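Local coordinates for protein PKS (Streptomyces albus, PDB 4OQJ) that probably acts as a ketosynthase in oxazolomycin biosynthesis, condensing carrier-protein-bound acyl units in a polyketide synthase whose modules lack their own acyltransferase, at residues 33-38 and 42-47; 275-280 and 387-392; 339-344 and 406-411; 196-201 and 439-444; 576-581 and 586-591. All blocks are in the same frame, centred on the assembly; numbering follows the deposited sequence.

Contact 1 (33-38 and 42-47); sequences PGAATP and WKVLSE
The N-terminal turn of helix 38-46 in the ketosynthase domain, where P38 and W42 meet, joins the loop leaving strand 23-31 to the helix that follows it. T37 occupies the N-cap position, its hydroxyl hydrogen-bonded to that of T40, and P38 is the first helical residue. W42 N donates to P38 O over 2.8 Å at 154°, the i to i+4 bond that closes the first turn, and W42 CB packs beside the same oxygen. Further back, the loop folds alongside the helix: V44 CG2 lies 3.7 Å from G34 O and 4.3 Å from A35 CB. This branch stands anti to the carbonyl carbon of V44, beside the backbone N, a position that turns it to the loop; CG1, anti to the backbone N, makes no close contact with 33-38. The valine methyl thus rests against the peptide oxygen of G34, a residue at positive phi.

W42 O is in turn gripped twice by S46, one turn later, through S46 N and through S46 OG, the latter at 2.7 Å; the two donors reach it from opposite faces of the carbonyl plane. S46 CB lies 3.7 Å above one face of the indole plane, toward its rim. The indole itself leads away from 33-38, its CG anti to the backbone N (chi1 177°).

Outside the two segments, the indole leans on L386 and M387 of helix 376-390 and stacks with H390 at the end of that helix, whereas V44 and L45 rest on N368 of helix 366-369, and P33 touches V369 there.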
# COMPACT_ATOMS: atom_id res chain seq x y z
N PRO A 33 -18.04 -18.14 -1.91
CA PRO A 33 -19.31 -18.83 -2.20
C PRO A 33 -19.19 -20.33 -1.98
O PRO A 33 -18.23 -20.94 -2.45
CB PRO A 33 -19.56 -18.50 -3.67
CG PRO A 33 -18.83 -17.21 -3.88
CD PRO A 33 -17.58 -17.33 -3.05
N GLY A 34 -20.14 -20.90 -1.24
CA GLY A 34 -20.17 -22.33 -1.00
C GLY A 34 -19.17 -22.83 0.02
O GLY A 34 -19.07 -24.03 0.24
N ALA A 35 -18.42 -21.93 0.66
CA ALA A 35 -17.36 -22.36 1.58
C ALA A 35 -17.02 -21.31 2.60
O ALA A 35 -16.43 -20.29 2.26
CB ALA A 35 -16.10 -22.73 0.80
N ALA A 36 -17.32 -21.61 3.86
CA ALA A 36 -17.06 -20.67 4.95
C ALA A 36 -15.73 -20.92 5.66
O ALA A 36 -15.38 -20.22 6.60
CB ALA A 36 -18.21 -20.73 5.96
N THR A 37 -15.01 -21.96 5.25
CA THR A 37 -13.72 -22.29 5.86
C THR A 37 -12.77 -22.86 4.82
O THR A 37 -13.19 -23.24 3.74
CB THR A 37 -13.86 -23.34 6.97
OG1 THR A 37 -14.31 -24.57 6.39
CG2 THR A 37 -14.84 -22.88 8.06
N PRO A 38 -11.48 -22.94 5.14
CA PRO A 38 -10.55 -23.58 4.21
C PRO A 38 -10.91 -25.04 3.94
O PRO A 38 -10.75 -25.49 2.80
CB PRO A 38 -9.20 -23.47 4.94
CG PRO A 38 -9.34 -22.22 5.77
CD PRO A 38 -10.78 -22.22 6.23
N TRP A 42 -11.63 -26.60 0.33
CA TRP A 42 -10.91 -27.70 -0.25
C TRP A 42 -11.89 -28.74 -0.78
O TRP A 42 -11.61 -29.42 -1.76
CB TRP A 42 -9.96 -28.35 0.75
CG TRP A 42 -9.29 -29.53 0.16
CD1 TRP A 42 -9.38 -30.82 0.58
CD2 TRP A 42 -8.42 -29.53 -0.98
NE1 TRP A 42 -8.62 -31.63 -0.23
CE2 TRP A 42 -8.02 -30.86 -1.19
CE3 TRP A 42 -7.94 -28.53 -1.84
CZ2 TRP A 42 -7.15 -31.23 -2.22
CZ3 TRP A 42 -7.08 -28.89 -2.86
CH2 TRP A 42 -6.71 -30.24 -3.05
N LYS A 43 -13.05 -28.85 -0.13
CA LYS A 43 -14.06 -29.79 -0.59
C LYS A 43 -14.66 -29.33 -1.92
O LYS A 43 -14.85 -30.14 -2.82
CB LYS A 43 -15.14 -29.99 0.46
CG LYS A 43 -14.67 -30.77 1.67
N VAL A 44 -14.94 -28.04 -2.04
CA VAL A 44 -15.42 -27.47 -3.31
C VAL A 44 -14.42 -27.77 -4.42
O VAL A 44 -14.80 -28.15 -5.52
CB VAL A 44 -15.65 -25.93 -3.21
CG1 VAL A 44 -15.82 -25.30 -4.59
CG2 VAL A 44 -16.88 -25.63 -2.34
N LEU A 45 -13.14 -27.60 -4.11
CA LEU A 45 -12.08 -27.69 -5.11
C LEU A 45 -11.80 -29.14 -5.53
O LEU A 45 -11.78 -29.45 -6.73
CB LEU A 45 -10.79 -27.08 -4.56
CG LEU A 45 -10.79 -25.57 -4.33
CD1 LEU A 45 -9.57 -25.17 -3.51
CD2 LEU A 45 -10.81 -24.86 -5.66
N SER A 46 -11.60 -30.01 -4.54
CA SER A 46 -11.26 -31.41 -4.80
C SER A 46 -12.44 -32.17 -5.38
O SER A 46 -12.25 -33.16 -6.10
CB SER A 46 -10.78 -32.09 -3.51
OG SER A 46 -11.76 -32.01 -2.48
N GLU A 47 -13.66 -31.72 -5.08
CA GLU A 47 -14.86 -32.38 -5.62
C GLU A 47 -15.28 -31.76 -6.95
O GLU A 47 -16.24 -32.18 -7.57
CB GLU A 47 -16.02 -32.32 -4.61
CG GLU A 47 -15.72 -33.07 -3.33
CD GLU A 47 -16.82 -32.98 -2.28
OE1 GLU A 47 -17.85 -32.30 -2.52
OE2 GLU A 47 -16.65 -33.60 -1.20

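Contact 2 (275-280 and 387-392); sequences GDTVHA and MLRHRT
The loop residue H279 and the last-turn residue R389 of helix 376-390 bring their CA atoms to 6.0 Å, and no hydrogen bond joins the two backbones. R389 does most of the work. Its CG stands anti to the backbone N (chi1 -161°) and the chain runs extended to NE, which carries the guanidinium along the loop instead of back over its own helix. H279 CD2 lies over one face of the guanidinium, 3.6 Å above its plane and toward the rim, with the ring and guanidinium planes 49° apart, an inclined contact and not a flat stack. T277 CG2 approaches NH2 of R389 to 3.5 Å, the two side chains crossing at roughly a right angle; the threonine hydroxyl is engaged separately, with R691 O.

A water links the segments. It donates to V278 O at 2.6 Å and accepts from R389 NE at 2.9 Å, lying at the guanidinium edge and in its plane, so it helps fix the rotation of the group. By contrast H279 O, 3.7 Å from R389 CB, is buried by aliphatic carbons and has no polar partner in the model.

Helix 376-390 ends here in a Schellman motif, with T392 N bonded to M387 O and R391 at positive phi. H279 and A280 pair through their backbones with V25 of strand 23-31, A280 and L388 both rest on V447 of strand 441-448, and P693 touches T277 and H279.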
# COMPACT_ATOMS: atom_id res chain seq x y z
N GLY A 275 8.14 -23.11 15.66
CA GLY A 275 7.34 -24.32 15.65
C GLY A 275 5.96 -24.15 15.02
O GLY A 275 5.08 -24.98 15.27
N ASP A 276 5.76 -23.10 14.21
CA ASP A 276 4.47 -22.87 13.57
C ASP A 276 4.14 -23.93 12.51
O ASP A 276 5.02 -24.57 11.96
CB ASP A 276 4.41 -21.49 12.92
CG ASP A 276 4.70 -20.36 13.90
OD1 ASP A 276 4.37 -20.49 15.10
OD2 ASP A 276 5.25 -19.34 13.46
N THR A 277 2.86 -24.10 12.21
CA THR A 277 2.47 -24.87 11.03
C THR A 277 2.73 -24.04 9.76
O THR A 277 2.27 -22.91 9.65
CB THR A 277 0.99 -25.25 11.09
OG1 THR A 277 0.80 -26.18 12.17
CG2 THR A 277 0.55 -25.92 9.79
N VAL A 278 3.51 -24.60 8.84
CA VAL A 278 3.75 -23.95 7.54
C VAL A 278 2.82 -24.59 6.50
O VAL A 278 2.91 -25.79 6.23
CB VAL A 278 5.22 -24.07 7.11
CG1 VAL A 278 5.48 -23.37 5.79
CG2 VAL A 278 6.13 -23.48 8.20
N HIS A 279 1.90 -23.81 5.96
CA HIS A 279 0.94 -24.31 4.98
C HIS A 279 1.53 -24.30 3.57
O HIS A 279 1.20 -25.14 2.73
CB HIS A 279 -0.34 -23.46 5.02
CG HIS A 279 -1.12 -23.62 6.29
ND1 HIS A 279 -0.73 -23.05 7.48
CD2 HIS A 279 -2.26 -24.31 6.55
CE1 HIS A 279 -1.60 -23.37 8.42
NE2 HIS A 279 -2.54 -24.13 7.88
N ALA A 280 2.42 -23.35 3.33
CA ALA A 280 3.10 -23.23 2.04
C ALA A 280 4.18 -22.17 2.19
O ALA A 280 4.20 -21.46 3.19
CB ALA A 280 2.12 -22.86 0.94
N MSE A 387 -3.87 -26.96 -2.53
CA MSE A 387 -3.39 -27.97 -3.47
C MSE A 387 -2.01 -28.45 -3.08
O MSE A 387 -1.73 -29.65 -3.12
CB MSE A 387 -3.34 -27.42 -4.90
CG MSE A 387 -4.68 -27.16 -5.54
SE MSE A 387 -4.43 -26.15 -7.21
CE MSE A 387 -3.40 -27.45 -8.22
N LEU A 388 -1.14 -27.50 -2.74
CA LEU A 388 0.26 -27.78 -2.41
C LEU A 388 0.37 -28.53 -1.09
O LEU A 388 1.16 -29.47 -0.97
CB LEU A 388 1.07 -26.48 -2.32
CG LEU A 388 1.48 -25.82 -3.64
CD1 LEU A 388 1.95 -24.38 -3.39
CD2 LEU A 388 2.58 -26.62 -4.30
N ARG A 389 -0.41 -28.10 -0.10
CA ARG A 389 -0.39 -28.75 1.20
C ARG A 389 -0.92 -30.18 1.07
O ARG A 389 -0.42 -31.07 1.74
CB ARG A 389 -1.21 -27.97 2.24
CG ARG A 389 -0.84 -28.36 3.67
CD ARG A 389 -1.71 -27.76 4.77
NE ARG A 389 -1.14 -28.11 6.08
CZ ARG A 389 -1.82 -28.23 7.22
NH1 ARG A 389 -3.13 -28.01 7.26
NH2 ARG A 389 -1.18 -28.57 8.34
N HIS A 390 -1.92 -30.38 0.22
CA HIS A 390 -2.50 -31.70 0.01
C HIS A 390 -1.76 -32.53 -1.05
O HIS A 390 -2.09 -33.69 -1.27
CB HIS A 390 -3.98 -31.58 -0.40
CG HIS A 390 -4.91 -31.29 0.73
ND1 HIS A 390 -5.39 -30.02 0.99
CD2 HIS A 390 -5.46 -32.10 1.67
CE1 HIS A 390 -6.18 -30.06 2.05
NE2 HIS A 390 -6.24 -31.31 2.48
N ARG A 391 -0.78 -31.92 -1.73
CA ARG A 391 -0.09 -32.56 -2.87
C ARG A 391 -1.09 -33.19 -3.82
O ARG A 391 -0.98 -34.36 -4.24
CB ARG A 391 0.94 -33.59 -2.37
CG ARG A 391 2.24 -32.94 -1.87
CD ARG A 391 2.62 -33.34 -0.45
NE ARG A 391 3.37 -34.60 -0.40
CZ ARG A 391 4.70 -34.70 -0.30
NH1 ARG A 391 5.47 -33.62 -0.23
NH2 ARG A 391 5.27 -35.90 -0.26
N THR A 392 -2.08 -32.38 -4.16
CA THR A 392 -3.21 -32.81 -4.96
C THR A 392 -3.60 -31.74 -5.97
O THR A 392 -3.85 -30.58 -5.61
CB THR A 392 -4.41 -33.13 -4.05
OG1 THR A 392 -4.04 -34.17 -3.13
CG2 THR A 392 -5.61 -33.55 -4.86
O HOH W 1 1.69 -28.08 6.64

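Contact 3 (339-344 and 406-411); sequences IEVAAL and IDFAAG
V341 of helix 336-348 and I406 of the loop that leads to strand 413-415 meet with their side chains at about a right angle. The methyl CG2 of I406 is the point of the contact: it approaches V341 CG2 to 3.6 Å and is equally close to CG1 and CB, seating against the fork of the valine. A chi1 of -61° sets I406 CG1 anti to the carbonyl carbon and leaves CG2 anti to the backbone N, facing the valine. The same methyl lies 3.5 Å above the plane of the F408 ring, offset toward the rim, so it bears on both the valine fork and the ring face. V341 CG2 also comes within 4.4 Å of F408 CE1, meeting the ring at a slant.

The turn at D407, an inverse gamma turn, brings I406 and F408 onto the same apolar cluster, although the I406 O bond that F408 N makes across it is weak. F408 then opens a 3-10 turn, closed by G411 N on F408 O at 2.9 Å.

N345 ND2 of helix 336-348 donates to D407 O, and N349 ND2, just past its end, to A410 O. V341, L344 and F408 all rest on L362 of strand 360-363, whereas I406 is covered by D337 and P338 at the helix start and by F247; on its other flank the helix packs on Q305 of helix 302-316.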
# COMPACT_ATOMS: atom_id res chain seq x y z
N ILE A 339 -4.53 -14.15 -24.55
CA ILE A 339 -3.51 -13.21 -24.11
C ILE A 339 -2.80 -13.74 -22.85
O ILE A 339 -1.56 -13.67 -22.75
CB ILE A 339 -4.13 -11.80 -23.85
CG1 ILE A 339 -4.36 -11.10 -25.21
CG2 ILE A 339 -3.25 -10.95 -22.94
CD1 ILE A 339 -4.85 -9.68 -25.12
N GLU A 340 -3.55 -14.28 -21.90
CA GLU A 340 -2.93 -14.72 -20.66
C GLU A 340 -1.94 -15.86 -20.94
O GLU A 340 -0.84 -15.90 -20.39
CB GLU A 340 -3.97 -15.17 -19.62
CG GLU A 340 -3.30 -15.56 -18.30
CD GLU A 340 -4.24 -15.59 -17.11
OE1 GLU A 340 -5.47 -15.57 -17.32
OE2 GLU A 340 -3.73 -15.63 -15.96
N VAL A 341 -2.32 -16.78 -21.82
CA VAL A 341 -1.48 -17.92 -22.14
C VAL A 341 -0.29 -17.49 -22.99
O VAL A 341 0.81 -18.01 -22.83
CB VAL A 341 -2.28 -19.00 -22.86
CG1 VAL A 341 -1.39 -20.16 -23.28
CG2 VAL A 341 -3.41 -19.50 -21.93
N ALA A 342 -0.50 -16.53 -23.89
CA ALA A 342 0.60 -15.98 -24.68
C ALA A 342 1.64 -15.34 -23.77
O ALA A 342 2.84 -15.46 -23.99
CB ALA A 342 0.09 -14.97 -25.69
N ALA A 343 1.18 -14.67 -22.72
CA ALA A 343 2.07 -14.00 -21.79
C ALA A 343 2.85 -15.01 -20.95
O ALA A 343 4.05 -14.85 -20.75
CB ALA A 343 1.28 -13.06 -20.88
N LEU A 344 2.17 -16.05 -20.47
CA LEU A 344 2.81 -17.13 -19.74
C LEU A 344 3.83 -17.88 -20.60
O LEU A 344 4.93 -18.20 -20.14
CB LEU A 344 1.77 -18.11 -19.22
CG LEU A 344 0.93 -17.64 -18.03
CD1 LEU A 344 -0.26 -18.57 -17.87
CD2 LEU A 344 1.79 -17.60 -16.74
N ILE A 406 -6.10 -20.02 -28.43
CA ILE A 406 -5.06 -20.12 -27.41
C ILE A 406 -3.92 -20.98 -27.92
O ILE A 406 -4.14 -22.13 -28.33
CB ILE A 406 -5.57 -20.72 -26.09
CG1 ILE A 406 -6.69 -19.86 -25.50
CG2 ILE A 406 -4.42 -20.86 -25.09
CD1 ILE A 406 -7.35 -20.46 -24.25
N ASP A 407 -2.70 -20.45 -27.88
CA ASP A 407 -1.54 -21.17 -28.40
C ASP A 407 -0.88 -22.08 -27.34
O ASP A 407 0.25 -21.85 -26.92
CB ASP A 407 -0.53 -20.17 -28.96
CG ASP A 407 0.41 -20.80 -29.97
OD1 ASP A 407 0.38 -22.04 -30.14
OD2 ASP A 407 1.18 -20.05 -30.60
N PHE A 408 -1.59 -23.13 -26.92
CA PHE A 408 -1.05 -24.06 -25.92
C PHE A 408 0.23 -24.73 -26.44
O PHE A 408 1.19 -24.92 -25.69
CB PHE A 408 -2.08 -25.13 -25.54
CG PHE A 408 -3.18 -24.63 -24.63
CD1 PHE A 408 -2.90 -24.29 -23.32
CD2 PHE A 408 -4.48 -24.52 -25.08
CE1 PHE A 408 -3.90 -23.84 -22.47
CE2 PHE A 408 -5.48 -24.07 -24.24
CZ PHE A 408 -5.19 -23.72 -22.94
N ALA A 409 0.23 -25.09 -27.71
CA ALA A 409 1.34 -25.84 -28.29
C ALA A 409 2.66 -25.08 -28.24
O ALA A 409 3.72 -25.68 -28.32
CB ALA A 409 1.02 -26.22 -29.73
N ALA A 410 2.59 -23.76 -28.09
CA ALA A 410 3.80 -22.95 -28.04
C ALA A 410 4.49 -23.01 -26.67
O ALA A 410 5.56 -22.42 -26.48
CB ALA A 410 3.47 -21.50 -28.38
N GLY A 411 3.87 -23.70 -25.72
CA GLY A 411 4.38 -23.71 -24.36
C GLY A 411 4.05 -24.99 -23.61
O GLY A 411 3.56 -25.96 -24.21

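Contact 4 (196-201 and 439-444); sequences SLVAVH and GGTNAH
L197 CB meets A443 CB at 3.6 Å, the closest approach between helix 196-201 and strand 441-444. Alongside, V198 CG2 touches T441 CG2 at 3.9 Å, with the two side chains crossing at about a right angle, and V198 N lies 4.3 Å from A443 CB. The small alanine therefore sits against two successive helix residues, where the axes approach to 7.8 Å, inclined at 65°. The T441 chi1, -76° to OG1, puts the methyl CG2 anti to the backbone N, while the hydroxyl turns elsewhere, to S186 O of the second subunit and to N289 ND2.

In the next shell, S194 OG donates to T441 O, tying the strand to the residue ahead of helix 195-209. V198 also packs on V187 of the second subunit, so one layer of apolar residues reaches from the sheet to the dimer interface, and H201, bonded to T285, also bonds D211 of that subunit.

The buried helix 195-209 on the mixed sheet is consistent with the layered thiolase fold, whose central helices lie between sheets. Strand 441-448 runs between strands 280-289 and 430-436, with helix 376-390 packed on L197 and V200 and helix 302-316 on N442 and H444.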
# COMPACT_ATOMS: atom_id res chain seq x y z
N SER A 196 -5.64 -8.34 -3.92
CA SER A 196 -5.21 -9.39 -3.01
C SER A 196 -3.73 -9.68 -3.06
O SER A 196 -3.09 -9.81 -2.01
CB SER A 196 -5.95 -10.71 -3.31
OG SER A 196 -7.29 -10.67 -2.88
N LEU A 197 -3.21 -9.89 -4.26
CA LEU A 197 -1.80 -10.25 -4.39
C LEU A 197 -0.86 -9.07 -4.22
O LEU A 197 0.26 -9.23 -3.77
CB LEU A 197 -1.56 -10.93 -5.73
CG LEU A 197 -2.37 -12.22 -5.97
CD1 LEU A 197 -1.88 -12.91 -7.25
CD2 LEU A 197 -2.31 -13.18 -4.77
N VAL A 198 -1.32 -7.86 -4.55
CA VAL A 198 -0.56 -6.66 -4.20
C VAL A 198 -0.43 -6.54 -2.68
O VAL A 198 0.64 -6.24 -2.17
CB VAL A 198 -1.21 -5.39 -4.80
CG1 VAL A 198 -0.49 -4.13 -4.35
CG2 VAL A 198 -1.21 -5.47 -6.34
N ALA A 199 -1.51 -6.82 -1.94
CA ALA A 199 -1.43 -6.76 -0.49
C ALA A 199 -0.42 -7.79 0.01
O ALA A 199 0.39 -7.51 0.89
CB ALA A 199 -2.80 -7.00 0.14
N VAL A 200 -0.46 -8.99 -0.59
CA VAL A 200 0.51 -10.03 -0.25
C VAL A 200 1.92 -9.53 -0.55
O VAL A 200 2.84 -9.70 0.25
CB VAL A 200 0.21 -11.34 -1.02
CG1 VAL A 200 1.38 -12.32 -0.92
CG2 VAL A 200 -1.05 -12.01 -0.46
N HIS A 201 2.10 -8.91 -1.72
CA HIS A 201 3.42 -8.40 -2.09
C HIS A 201 3.93 -7.39 -1.07
O HIS A 201 5.08 -7.46 -0.62
CB HIS A 201 3.35 -7.78 -3.47
CG HIS A 201 4.58 -7.04 -3.86
ND1 HIS A 201 5.70 -7.67 -4.37
CD2 HIS A 201 4.86 -5.72 -3.86
CE1 HIS A 201 6.61 -6.76 -4.67
NE2 HIS A 201 6.13 -5.57 -4.37
N GLY A 439 -7.08 -1.26 -14.71
CA GLY A 439 -6.16 -0.17 -14.43
C GLY A 439 -4.72 -0.61 -14.61
O GLY A 439 -3.78 0.21 -14.55
N GLY A 440 -4.53 -1.91 -14.79
CA GLY A 440 -3.28 -2.45 -15.30
C GLY A 440 -2.21 -2.80 -14.28
O GLY A 440 -1.07 -3.04 -14.68
N THR A 441 -2.54 -2.83 -13.00
CA THR A 441 -1.54 -3.27 -12.03
C THR A 441 -1.61 -4.79 -11.94
O THR A 441 -2.66 -5.37 -11.64
CB THR A 441 -1.73 -2.61 -10.66
OG1 THR A 441 -1.26 -1.26 -10.75
CG2 THR A 441 -0.92 -3.34 -9.57
N ASN A 442 -0.48 -5.43 -12.26
CA ASN A 442 -0.35 -6.87 -12.34
C ASN A 442 0.46 -7.42 -11.19
O ASN A 442 1.39 -6.79 -10.75
CB ASN A 442 0.34 -7.26 -13.64
CG ASN A 442 -0.30 -6.63 -14.85
OD1 ASN A 442 -1.50 -6.75 -15.04
ND2 ASN A 442 0.51 -5.95 -15.68
N ALA A 443 0.11 -8.62 -10.74
CA ALA A 443 0.83 -9.29 -9.68
C ALA A 443 0.98 -10.77 -9.99
O ALA A 443 0.09 -11.38 -10.61
CB ALA A 443 0.13 -9.10 -8.37
N HIS A 444 2.10 -11.35 -9.57
CA HIS A 444 2.33 -12.79 -9.68
C HIS A 444 3.13 -13.23 -8.47
O HIS A 444 4.08 -12.56 -8.06
CB HIS A 444 3.05 -13.13 -10.98
CG HIS A 444 3.12 -14.60 -11.29
ND1 HIS A 444 2.09 -15.29 -11.91
CD2 HIS A 444 4.10 -15.51 -11.09
CE1 HIS A 444 2.45 -16.55 -12.09
NE2 HIS A 444 3.67 -16.71 -11.61

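Contact 5 (576-581 and 586-591); sequences RCAAEL and AELLRG
L588 O accepts G591 N at 3.0 Å, an i to i+3 bond in the last turn of the short helix; the bonds that R590 N makes to A586 O and E587 O are both weak. The side chain of this same L588 makes the contact with helix 568-581. Its CD1 lies 3.6 Å from A578 CB and 3.8 Å from A578 CA, resting on the helix surface at a place where the small alanine lets a leucine tip come close to the backbone. One turn on, L581 CD1 approaches the same methyl to 4.0 Å, the two leucines crossing at about a right angle. A single branch of L588 thus touches residues i and i+3 of the facing helix. Its CG stands anti to the carbonyl carbon (chi1 -74°), beside the backbone N, and with chi2 at 170° the leucine is extended toward the facing helix. The nearest CA pair, A578 and L588, is 7.4 Å apart, and the interaction is purely apolar.

Only four residues separate the two segments, so they form consecutive helices of a helical region. F574 of helix 568-581 also packs on L588 and L589, D595 of helix 594-610 adjoins L588, and C577 turns to F598 and Y602. L581 meets A628 of helix 627-635, and L589 reaches A560 and Y564 of helix 557-566.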
# COMPACT_ATOMS: atom_id res chain seq x y z
N ARG A 576 13.50 -25.61 48.01
CA ARG A 576 13.76 -24.40 48.77
C ARG A 576 12.94 -24.37 50.06
O ARG A 576 13.42 -23.89 51.09
CB ARG A 576 13.48 -23.17 47.91
CG ARG A 576 14.41 -23.10 46.69
CD ARG A 576 14.26 -21.80 45.90
NE ARG A 576 15.02 -21.85 44.65
CZ ARG A 576 16.33 -21.60 44.55
NH1 ARG A 576 17.05 -21.28 45.62
NH2 ARG A 576 16.92 -21.68 43.36
N CYS A 577 11.73 -24.91 50.02
CA CYS A 577 10.90 -25.00 51.22
C CYS A 577 11.51 -25.97 52.24
O CYS A 577 11.46 -25.72 53.43
CB CYS A 577 9.49 -25.44 50.88
SG CYS A 577 8.44 -25.66 52.33
N ALA A 578 12.07 -27.07 51.76
CA ALA A 578 12.70 -28.05 52.65
C ALA A 578 13.94 -27.45 53.32
O ALA A 578 14.27 -27.78 54.47
CB ALA A 578 13.06 -29.31 51.89
N ALA A 579 14.62 -26.57 52.59
CA ALA A 579 15.78 -25.86 53.14
C ALA A 579 15.37 -25.01 54.34
O ALA A 579 16.00 -25.06 55.40
CB ALA A 579 16.41 -24.99 52.07
N GLU A 580 14.29 -24.25 54.17
CA GLU A 580 13.78 -23.38 55.23
C GLU A 580 13.34 -24.17 56.46
O GLU A 580 13.51 -23.72 57.58
CB GLU A 580 12.60 -22.56 54.71
CG GLU A 580 12.92 -21.68 53.51
CD GLU A 580 13.63 -20.39 53.88
OE1 GLU A 580 13.95 -20.20 55.07
OE2 GLU A 580 13.87 -19.58 52.97
N LEU A 581 12.75 -25.34 56.23
CA LEU A 581 12.21 -26.14 57.33
C LEU A 581 13.30 -26.91 58.06
O LEU A 581 13.06 -27.44 59.14
CB LEU A 581 11.16 -27.13 56.81
CG LEU A 581 9.89 -26.55 56.19
CD1 LEU A 581 8.93 -27.68 55.84
CD2 LEU A 581 9.22 -25.52 57.09
N ALA A 586 14.03 -35.43 50.52
CA ALA A 586 13.68 -36.86 50.46
C ALA A 586 12.89 -37.30 51.69
O ALA A 586 12.01 -38.15 51.59
CB ALA A 586 14.94 -37.70 50.32
N GLU A 587 13.21 -36.71 52.84
CA GLU A 587 12.49 -37.01 54.07
C GLU A 587 11.06 -36.49 54.00
O GLU A 587 10.12 -37.22 54.31
CB GLU A 587 13.21 -36.41 55.27
CG GLU A 587 14.04 -37.41 56.06
CD GLU A 587 14.86 -36.75 57.15
OE1 GLU A 587 14.27 -36.07 58.01
OE2 GLU A 587 16.10 -36.92 57.13
N LEU A 588 10.90 -35.24 53.60
CA LEU A 588 9.56 -34.64 53.51
C LEU A 588 8.68 -35.34 52.46
O LEU A 588 7.48 -35.52 52.68
CB LEU A 588 9.67 -33.15 53.19
CG LEU A 588 10.12 -32.23 54.32
CD1 LEU A 588 10.41 -30.83 53.78
CD2 LEU A 588 9.07 -32.17 55.40
N LEU A 589 9.26 -35.73 51.33
CA LEU A 589 8.51 -36.39 50.26
C LEU A 589 7.95 -37.74 50.70
O LEU A 589 6.97 -38.22 50.13
CB LEU A 589 9.39 -36.60 49.03
CG LEU A 589 9.77 -35.41 48.16
CD1 LEU A 589 10.70 -35.89 47.04
CD2 LEU A 589 8.56 -34.69 47.58
N ARG A 590 8.61 -38.34 51.68
CA ARG A 590 8.20 -39.63 52.23
C ARG A 590 7.25 -39.44 53.40
O ARG A 590 6.62 -40.39 53.85
CB ARG A 590 9.42 -40.43 52.71
CG ARG A 590 10.19 -41.12 51.59
CD ARG A 590 11.50 -41.76 52.07
NE ARG A 590 12.09 -41.09 53.24
CZ ARG A 590 13.39 -40.87 53.43
NH1 ARG A 590 14.29 -41.25 52.52
NH2 ARG A 590 13.81 -40.26 54.53
N GLY A 591 7.18 -38.21 53.89
CA GLY A 591 6.54 -37.95 55.17
C GLY A 591 5.02 -37.92 55.15
O GLY A 591 4.39 -37.64 54.13

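Contacts 1 to 4 all belong to the ketosynthase, whereas contact 5 stands apart in a helical region, about 51 to 79 Å from them, centre to centre. Contacts 1 and 2, with centres about 16 Å apart, are joined directly by W42, which packs on T392 as well as on the last turn of helix 376-390. Strand 441-448 connects contacts 2 and 4. The loop closed by contact 4 encloses contacts 2 and 3, whose segments alternate along the chain; parts distant in sequence meet around one mixed sheet. Contact 4 alone reaches the second subunit, so it couples the core to the dimer; contact 3 lies toward the sheet's 413-415 edge.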